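Local atomic coordinates of lamina-associated polypeptide 2 isoforms alpha/zeta (Mus musculus, PDB entry 2V0X), a protein that forms a dimer through a largely helical C-terminal domain and, as a nuclear lamina-associated polypeptide, probably acts with A-type lamins and chromatin in the nucleus. Residues B[117-122]-B[177-182]. The protein carries 2 engineered substitutions. Residues are numbered along the deposited sequence; the frame is centred on the assembly and turned at random.
Sequences AASALQ and VRMSAC
Residues 117-122 of helix 100-146 and 177-182 of helix 152-196 run antiparallel, and their backbones come closest at Ala120 and Met179, whose CA atoms lie 5.8 Å apart. The small side chains of Ser119 and Ala120 allow so close an approach. The methyl of Ala120 faces Met179, and its CB meets Met179 CB at 4.0 Å. Met179, modelled as selenomethionine, makes the largest contribution to the contact. Its chain is bent at chi2 (-45°) and again at chi3 (-48°), which curls the end alongside Ser119 instead of extending it: CE lies 3.6 Å from Ser119 CB, and SE 4.0 Å from the same carbon. A flexible, unbranched side chain suits this place, since it can bend to lie against Ser119. The CB of Ser119 makes the closest contact with the CE methyl, with OG just beyond at 3.8 Å from CE; OG sits beside the backbone N and opposite the carbonyl carbon (chi1 -54°), from where it hydrogen-bonds Glu115 O, so a buried hydroxyl is satisfied within its own helix. Ala116 and Ile123 also touch Met179, which thus enters as a knob a hole formed by Ala116, Ser119, Ala120 and Ile123. On the second subunit, Ser180 packs on Ala120 and hydrogen-bonds Ala117 O. This is knobs-into-holes packing in an antiparallel helical hairpin, paired with that of the second subunit in the coiled-coil core of the dimerization domain.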
loop_
_atom_site.group_PDB
_atom_site.type_symbol
_atom_site.label_atom_id
_atom_site.label_comp_id
_atom_site.label_asym_id
_atom_site.label_seq_id
_atom_site.Cartn_x
_atom_site.Cartn_y
_atom_site.Cartn_z
ATOM N N ALA B 117 -3.987 2.980 0.667
ATOM C CA ALA B 117 -2.563 3.186 0.966
ATOM C C ALA B 117 -2.336 3.682 2.398
ATOM O O ALA B 117 -1.394 3.250 3.086
ATOM C CB ALA B 117 -1.973 4.198 -0.014
ATOM N N ALA B 118 -3.172 4.630 2.827
ATOM C CA ALA B 118 -3.069 5.184 4.166
ATOM C C ALA B 118 -3.283 4.070 5.201
ATOM O O ALA B 118 -2.630 4.049 6.260
ATOM C CB ALA B 118 -4.114 6.287 4.357
ATOM N N SER B 119 -4.228 3.180 4.913
ATOM C CA SER B 119 -4.530 2.057 5.791
ATOM C C SER B 119 -3.323 1.120 5.878
ATOM O O SER B 119 -2.991 0.635 6.948
ATOM C CB SER B 119 -5.743 1.281 5.266
ATOM O OG SER B 119 -6.829 2.156 5.074
ATOM N N ALA B 120 -2.702 0.836 4.734
ATOM C CA ALA B 120 -1.497 -0.015 4.679
ATOM C C ALA B 120 -0.377 0.654 5.493
ATOM O O ALA B 120 0.425 -0.006 6.156
ATOM C CB ALA B 120 -1.074 -0.202 3.231
ATOM N N LEU B 121 -0.374 1.981 5.504
ATOM C CA LEU B 121 0.609 2.747 6.262
ATOM C C LEU B 121 0.360 2.530 7.762
ATOM O O LEU B 121 1.312 2.329 8.530
ATOM C CB LEU B 121 0.480 4.229 5.898
ATOM C CG LEU B 121 1.409 5.392 6.246
ATOM C CD1 LEU B 121 1.801 5.392 7.697
ATOM C CD2 LEU B 121 2.612 5.368 5.360
ATOM N N GLN B 122 -0.907 2.568 8.191
ATOM C CA GLN B 122 -1.216 2.347 9.611
ATOM C C GLN B 122 -0.767 0.964 10.041
ATOM O O GLN B 122 -0.290 0.778 11.145
ATOM C CB GLN B 122 -2.721 2.464 9.906
ATOM C CG GLN B 122 -3.187 3.889 10.038
ATOM C CD GLN B 122 -4.673 3.969 10.309
ATOM O OE1 GLN B 122 -5.171 3.440 11.310
ATOM N NE2 GLN B 122 -5.389 4.612 9.414
ATOM N N VAL B 177 -1.339 -6.966 2.366
ATOM C CA VAL B 177 -1.565 -7.541 1.037
ATOM C C VAL B 177 -3.002 -7.197 0.594
ATOM O O VAL B 177 -3.242 -6.822 -0.550
ATOM C CB VAL B 177 -1.372 -9.102 1.063
ATOM C CG1 VAL B 177 -1.921 -9.759 -0.238
ATOM C CG2 VAL B 177 0.117 -9.453 1.198
ATOM N N ARG B 178 -3.947 -7.322 1.518
ATOM C CA ARG B 178 -5.357 -7.010 1.244
ATOM C C ARG B 178 -5.540 -5.532 0.863
ATOM O O ARG B 178 -6.195 -5.213 -0.128
ATOM C CB ARG B 178 -6.230 -7.351 2.470
ATOM C CG ARG B 178 -7.719 -7.111 2.244
ATOM C CD ARG B 178 -8.578 -7.859 3.247
ATOM N NE ARG B 178 -8.429 -9.305 3.112
ATOM C CZ ARG B 178 -8.285 -10.143 4.135
ATOM N NH1 ARG B 178 -8.265 -9.684 5.382
ATOM N NH2 ARG B 178 -8.170 -11.447 3.908
HETATM N N MSE B 179 -4.970 -4.634 1.661
HETATM C CA MSE B 179 -5.055 -3.204 1.380
HETATM C C MSE B 179 -4.435 -2.858 0.024
HETATM O O MSE B 179 -4.982 -2.030 -0.723
HETATM C CB MSE B 179 -4.405 -2.379 2.498
HETATM C CG MSE B 179 -5.142 -2.421 3.854
HETATM SE SE MSE B 179 -7.097 -2.188 3.716
HETATM C CE MSE B 179 -7.150 -0.689 2.574
ATOM N N SER B 180 -3.307 -3.495 -0.300
ATOM C CA SER B 180 -2.625 -3.275 -1.578
ATOM C C SER B 180 -3.494 -3.748 -2.748
ATOM O O SER B 180 -3.545 -3.097 -3.786
ATOM C CB SER B 180 -1.278 -4.021 -1.619
ATOM O OG SER B 180 -0.346 -3.466 -0.701
ATOM N N ALA B 181 -4.174 -4.875 -2.565
ATOM C CA ALA B 181 -5.035 -5.429 -3.601
ATOM C C ALA B 181 -6.201 -4.482 -3.870
ATOM O O ALA B 181 -6.561 -4.261 -5.025
ATOM C CB ALA B 181 -5.547 -6.824 -3.211
ATOM N N CYS B 182 -6.719 -3.861 -2.816
ATOM C CA CYS B 182 -7.832 -2.919 -2.930
ATOM C C CYS B 182 -7.383 -1.692 -3.712
ATOM O O CYS B 182 -8.106 -1.204 -4.586
ATOM C CB CYS B 182 -8.328 -2.497 -1.539
ATOM S SG CYS B 182 -9.296 -3.766 -0.641
#